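Local coordinates for protein polyphenol oxidase, chloroplastic (PDB 6ELV) that catalyses the oxidation of mono- and o-diphenols to o-diquinones as the full enzyme, and is represented here by its separately expressed C-terminal domain, at residues S26-R31 against S122-L127; V66-V71 against E113-E118. All coordinates share one frame; numbering follows the deposited sequence. Where two conformers were deposited one is given.

Interaction 1: residues S26-R31 against S122-L127; sequences STVVKR and SVVVTL
Residues 26-30 and 122-127 run antiparallel as neighbouring strands of one sheet, with Ser-26 opposite Thr-126 and Lys-30 opposite Ser-122. Thr-27 with Val-125 and Val-29 with Val-123 are the hydrogen-bonded pairs. Val-29 N to Val-123 O is short and nearly straight, 2.8 Å with 175° at the hydrogen. Thr-27 N reaches Val-125 O at 2.9 Å but is more bent, at 143°. Val-28 with Val-124, between these, is a non-hydrogen-bonded pair, as are the two outer pairs. Here Val-28 CA approaches Val-123 O at 3.4 Å in a CA-H...O contact.

Side chains alternate between two faces. On the buried face Val-29 and Val-125 meet through one methyl each, CG2 to CG2 at 3.7 Å. In Val-29, CG1 is anti to the backbone N (chi1 -176°), which puts CG2 beside that N and turns it to the partner; Val-125 matches it. Ile-139 and Ile-141 of strand 135-142 pack against this face. Thr-27 OG1 hydrogen-bonds Val-12 O, while its CG2 lies against Val-125 O.

The other face is more open. Val-28 and Val-124 touch more loosely, CG2 to CG2 at 4.1 Å. Val-28 CG1 lies over the Ser-122 side chain, 3.7 Å from OG. Past the strand, Arg-31 salt-bridges Glu-47.

The backbone bonds set the register. The valines of the inner face pack into the interior, where the one hydroxyl, of Thr-27, is satisfied, while the other face mixes valines with serine, threonine and lysine.

Interaction 2: residues V66-V71 against E113-E118; sequences VYVNDV and EEIEAE. With CA (calcium ion), chain B.
Residues 66-71, the late part of strand 62-70 and what follows, meet the C-terminal end of helix 109-115, with Asp-70 and Ala-117 closest at 5.6 Å between CA atoms. Glu-116 has positive phi and is the C-prime residue of the Schellman motif that ends the helix.

The apolar part of the contact rests on Ile-115. Its CD1 methyl lies 3.8 Å from Asp-70 N and 4.1 Å from Val-68 CG1, and the side chains of Ile-115 and Val-68 cross at about a right angle. Ala-117 CB packs beside Asp-70 OD2.

The Asp-70 carboxylate grips the calcium ion with both oxygens; OD1 and OD2 are each 2.5 Å from it. One water lies within hydrogen-bonding distance of Asp-70 OD2 (2.7 Å) and Ile-115 O (2.8 Å) and can donate to either. A second water is a calcium ligand and donates to Glu-116 O at 2.8 Å. The helix end is thus tied to the metal through water. On the strand itself, Asn-69 ND2 bonds Asp-70 O from above the carbonyl plane.

Asp-70 and Asp-72, two residues apart, and Asp-120, from the loop before strand 122-131, make with water ligands a carboxylate-rich calcium site at one edge of the domain.

Both interactions reach the same sheet, where strand 122-131 lies between strands 25-30 and 62-70. Interaction 1 is the more central and is regular strand pairing, with direct backbone bonds and valine packing. Interaction 2 lies farther out, at the strand's end, and joins it to a helix terminus by a few apolar touches, bridging waters and a metal. The two are linked directly: Thr-126 N probably bonds Tyr-67 O, and Arg-31 NH1 reaches Glu-118 O. Arg-31 NH1 also bonds Asp-120 O, so Arg-31, just past strand 25-30, holds the loop that supplies a calcium ligand. Helix 109-115 leads through that loop into strand 122-131.

Interaction 1: residues S26-R31 against S122-L127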
loop_
_atom_site.group_PDB
_atom_site.type_symbol
_atom_site.label_atom_id
_atom_site.label_comp_id
_atom_site.label_asym_id
_atom_site.label_seq_id
_atom_site.Cartn_x
_atom_site.Cartn_y
_atom_site.Cartn_z
ATOM N N SER A 26 0.170 7.811 -5.584
ATOM C CA SER A 26 0.220 7.886 -4.139
ATOM C C SER A 26 -1.159 8.237 -3.608
ATOM O O SER A 26 -2.007 8.787 -4.316
ATOM C CB SER A 26 1.277 8.876 -3.647
ATOM O OG SER A 26 0.934 10.203 -3.992
ATOM N N THR A 27 -1.380 7.883 -2.348
ATOM C CA THR A 27 -2.674 8.081 -1.722
ATOM C C THR A 27 -2.489 8.238 -0.221
ATOM O O THR A 27 -1.606 7.622 0.378
ATOM C CB THR A 27 -3.599 6.907 -2.091
ATOM O OG1 THR A 27 -4.948 7.198 -1.732
ATOM C CG2 THR A 27 -3.146 5.579 -1.488
ATOM N N VAL A 28 -3.327 9.076 0.381
ATOM C CA VAL A 28 -3.312 9.288 1.825
ATOM C C VAL A 28 -4.180 8.224 2.480
ATOM O O VAL A 28 -5.367 8.096 2.156
ATOM C CB VAL A 28 -3.821 10.691 2.181
ATOM C CG1 VAL A 28 -3.902 10.832 3.701
ATOM C CG2 VAL A 28 -2.920 11.762 1.599
ATOM N N VAL A 29 -3.596 7.480 3.417
ATOM C CA VAL A 29 -4.254 6.359 4.080
ATOM C C VAL A 29 -4.306 6.646 5.576
ATOM O O VAL A 29 -3.274 6.917 6.199
ATOM C CB VAL A 29 -3.533 5.030 3.785
ATOM C CG1 VAL A 29 -4.287 3.867 4.404
ATOM C CG2 VAL A 29 -3.399 4.832 2.287
ATOM N N LYS A 30 -5.500 6.581 6.148
ATOM C CA LYS A 30 -5.652 6.816 7.577
ATOM C C LYS A 30 -5.115 5.640 8.377
ATOM O O LYS A 30 -5.258 4.473 7.985
ATOM C CB LYS A 30 -7.124 7.020 7.910
ATOM C CG LYS A 30 -7.702 8.273 7.304
ATOM C CD LYS A 30 -9.168 8.402 7.648
ATOM C CE LYS A 30 -9.771 9.631 6.990
ATOM N NZ LYS A 30 -11.256 9.633 7.081
ATOM N N ARG A 31 -4.485 5.955 9.504
ATOM C CA ARG A 31 -4.107 4.944 10.470
ATOM C C ARG A 31 -5.354 4.468 11.205
ATOM O O ARG A 31 -6.424 5.068 11.076
ATOM C CB ARG A 31 -3.030 5.499 11.394
ATOM C CG ARG A 31 -1.726 5.727 10.658
ATOM C CD ARG A 31 -0.699 6.315 11.578
ATOM N NE ARG A 31 -0.218 5.324 12.529
ATOM C CZ ARG A 31 0.482 5.618 13.614
ATOM N NH1 ARG A 31 0.740 6.890 13.924
ATOM N NH2 ARG A 31 0.908 4.643 14.400
ATOM N N SER A 122 -2.285 9.829 9.621
ATOM C CA SER A 122 -2.358 9.208 8.309
ATOM C C SER A 122 -0.950 9.186 7.752
ATOM O O SER A 122 -0.054 9.839 8.284
ATOM C CB SER A 122 -3.258 10.010 7.377
ATOM O OG SER A 122 -2.780 11.336 7.238
ATOM N N VAL A 123 -0.765 8.421 6.671
ATOM C CA VAL A 123 0.500 8.333 5.951
ATOM C C VAL A 123 0.197 8.381 4.462
ATOM O O VAL A 123 -0.947 8.221 4.035
ATOM C CB VAL A 123 1.291 7.054 6.301
ATOM C CG1 VAL A 123 1.616 7.018 7.789
ATOM C CG2 VAL A 123 0.512 5.798 5.871
ATOM N N VAL A 124 1.242 8.583 3.663
ATOM C CA VAL A 124 1.116 8.487 2.213
ATOM C C VAL A 124 1.696 7.163 1.750
ATOM O O VAL A 124 2.860 6.848 2.044
ATOM C CB VAL A 124 1.808 9.662 1.508
ATOM C CG1 VAL A 124 1.787 9.455 -0.006
ATOM C CG2 VAL A 124 1.123 10.973 1.880
ATOM N N VAL A 125 0.900 6.403 1.007
ATOM C CA VAL A 125 1.320 5.138 0.422
ATOM C C VAL A 125 1.495 5.355 -1.071
ATOM O O VAL A 125 0.588 5.871 -1.737
ATOM C CB VAL A 125 0.295 4.027 0.701
ATOM C CG1 VAL A 125 0.708 2.724 0.017
ATOM C CG2 VAL A 125 0.177 3.805 2.217
ATOM N N THR A 126 2.644 4.932 -1.591
ATOM C CA THR A 126 2.963 5.024 -3.007
ATOM C C THR A 126 3.048 3.614 -3.576
ATOM O O THR A 126 3.727 2.754 -3.006
ATOM C CB THR A 126 4.296 5.761 -3.197
ATOM O OG1 THR A 126 4.190 7.095 -2.681
ATOM C CG2 THR A 126 4.687 5.872 -4.661
ATOM N N LEU A 127 2.369 3.393 -4.700
ATOM C CA LEU A 127 2.415 2.127 -5.419
ATOM C C LEU A 127 3.148 2.366 -6.731
ATOM O O LEU A 127 2.772 3.260 -7.500
ATOM C CB LEU A 127 1.005 1.603 -5.687
ATOM C CG LEU A 127 0.095 1.445 -4.465
ATOM C CD1 LEU A 127 -1.224 0.851 -4.902
ATOM C CD2 LEU A 127 0.738 0.578 -3.414
#

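Interaction 2: residues V66-V71 against E113-E118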
loop_
_atom_site.group_PDB
_atom_site.type_symbol
_atom_site.label_atom_id
_atom_site.label_comp_id
_atom_site.label_asym_id
_atom_site.label_seq_id
_atom_site.Cartn_x
_atom_site.Cartn_y
_atom_site.Cartn_z
ATOM N N VAL A 66 5.884 -1.007 -2.999
ATOM C CA VAL A 66 5.099 -0.182 -2.091
ATOM C C VAL A 66 6.043 0.616 -1.209
ATOM O O VAL A 66 6.963 0.045 -0.604
ATOM C CB VAL A 66 4.178 -1.049 -1.216
ATOM C CG1 VAL A 66 3.291 -0.171 -0.338
ATOM C CG2 VAL A 66 3.342 -1.985 -2.079
ATOM N N TYR A 67 5.800 1.924 -1.130
ATOM C CA TYR A 67 6.575 2.838 -0.302
ATOM C C TYR A 67 5.633 3.632 0.596
ATOM O O TYR A 67 4.451 3.805 0.290
ATOM C CB TYR A 67 7.403 3.817 -1.156
ATOM C CG TYR A 67 8.478 3.151 -1.976
ATOM C CD1 TYR A 67 8.166 2.423 -3.121
ATOM C CD2 TYR A 67 9.812 3.257 -1.614
ATOM C CE1 TYR A 67 9.157 1.819 -3.867
ATOM C CE2 TYR A 67 10.806 2.654 -2.359
ATOM C CZ TYR A 67 10.470 1.922 -3.475
ATOM O OH TYR A 67 11.456 1.317 -4.223
ATOM N N VAL A 68 6.174 4.148 1.694
ATOM C CA VAL A 68 5.408 4.974 2.624
ATOM C C VAL A 68 6.204 6.234 2.931
ATOM O O VAL A 68 7.432 6.187 3.055
ATOM C CB VAL A 68 5.103 4.182 3.920
ATOM C CG1 VAL A 68 4.368 5.039 4.942
ATOM C CG2 VAL A 68 4.275 2.955 3.599
ATOM N N ASN A 69 5.504 7.357 3.096
ATOM C CA ASN A 69 6.150 8.577 3.557
ATOM C C ASN A 69 5.222 9.339 4.487
ATOM O O ASN A 69 4.014 9.117 4.517
ATOM C CB ASN A 69 6.681 9.485 2.417
ATOM C CG ASN A 69 5.589 10.145 1.581
ATOM O OD1 ASN A 69 5.196 9.622 0.537
ATOM N ND2 ASN A 69 5.140 11.325 1.995
ATOM N N ASP A 70 5.832 10.265 5.227
ATOM C CA ASP A 70 5.125 11.127 6.162
ATOM C C ASP A 70 4.175 12.037 5.388
ATOM O O ASP A 70 4.578 12.703 4.424
ATOM C CB ASP A 70 6.185 11.924 6.931
ATOM C CG ASP A 70 5.623 12.756 8.062
ATOM O OD1 ASP A 70 4.693 13.558 7.820
ATOM O OD2 ASP A 70 6.154 12.652 9.196
ATOM N N VAL A 71 2.911 12.063 5.822
ATOM C CA VAL A 71 1.865 12.826 5.156
ATOM C C VAL A 71 2.170 14.315 5.076
ATOM O O VAL A 71 1.631 15.010 4.211
ATOM C CB VAL A 71 0.516 12.547 5.853
ATOM C CG1 VAL A 71 0.492 13.157 7.252
ATOM C CG2 VAL A 71 -0.649 13.023 4.999
ATOM N N GLU A 113 8.311 4.299 12.822
ATOM C CA GLU A 113 9.335 4.816 13.727
ATOM C C GLU A 113 10.529 5.360 12.949
ATOM O O GLU A 113 11.077 6.418 13.285
ATOM C CB GLU A 113 9.773 3.709 14.689
ATOM C CG GLU A 113 10.760 4.156 15.747
ATOM C CD GLU A 113 11.170 3.027 16.677
ATOM O OE1 GLU A 113 10.507 1.970 16.667
ATOM O OE2 GLU A 113 12.152 3.198 17.426
ATOM N N GLU A 114 10.944 4.646 11.902
ATOM C CA GLU A 114 12.117 5.040 11.127
ATOM C C GLU A 114 11.880 6.332 10.359
ATOM O O GLU A 114 12.773 7.182 10.274
ATOM C CB GLU A 114 12.507 3.903 10.186
ATOM C CG GLU A 114 13.049 2.709 10.936
ATOM C CD GLU A 114 13.013 1.437 10.125
ATOM O OE1 GLU A 114 12.943 1.530 8.882
ATOM O OE2 GLU A 114 13.040 0.344 10.734
ATOM N N ILE A 115 10.686 6.498 9.789
ATOM C CA ILE A 115 10.389 7.739 9.076
ATOM C C ILE A 115 9.932 8.842 10.008
ATOM O O ILE A 115 9.751 9.977 9.558
ATOM C CB ILE A 115 9.413 7.547 7.902
ATOM C CG1 ILE A 115 8.003 7.214 8.384
ATOM C CG2 ILE A 115 9.940 6.490 6.961
ATOM C CD1 ILE A 115 6.959 7.281 7.282
ATOM N N GLU A 116 9.742 8.532 11.289
ATOM C CA GLU A 116 9.358 9.503 12.314
ATOM C C GLU A 116 7.963 10.081 12.074
ATOM O O GLU A 116 7.736 11.286 12.192
ATOM C CB GLU A 116 10.421 10.580 12.511
ATOM C CG GLU A 116 11.776 9.996 12.860
ATOM C CD GLU A 116 12.793 11.051 13.218
ATOM O OE1 GLU A 116 13.076 11.917 12.368
ATOM O OE2 GLU A 116 13.309 11.015 14.353
ATOM N N ALA A 117 7.023 9.193 11.752
ATOM C CA ALA A 117 5.623 9.527 11.526
ATOM C C ALA A 117 4.698 8.947 12.593
ATOM O O ALA A 117 3.477 8.917 12.398
ATOM C CB ALA A 117 5.188 9.063 10.134
ATOM N N GLU A 118 5.250 8.493 13.727
ATOM C CA GLU A 118 4.446 7.781 14.718
ATOM C C GLU A 118 3.369 8.655 15.328
ATOM O O GLU A 118 2.396 8.127 15.872
ATOM C CB GLU A 118 5.321 7.260 15.860
ATOM C CG GLU A 118 6.218 6.093 15.513
ATOM C CD GLU A 118 7.131 5.724 16.671
ATOM O OE1 GLU A 118 8.099 6.481 16.909
ATOM O OE2 GLU A 118 6.892 4.696 17.339
HETATM CA CA CA B . 4.510 14.160 10.270
HETATM O O HOH W 1 8.847 12.580 9.338
HETATM O O HOH W 2 5.930 13.361 12.052
HETATM O O HOH W 3 4.378 15.859 12.056
#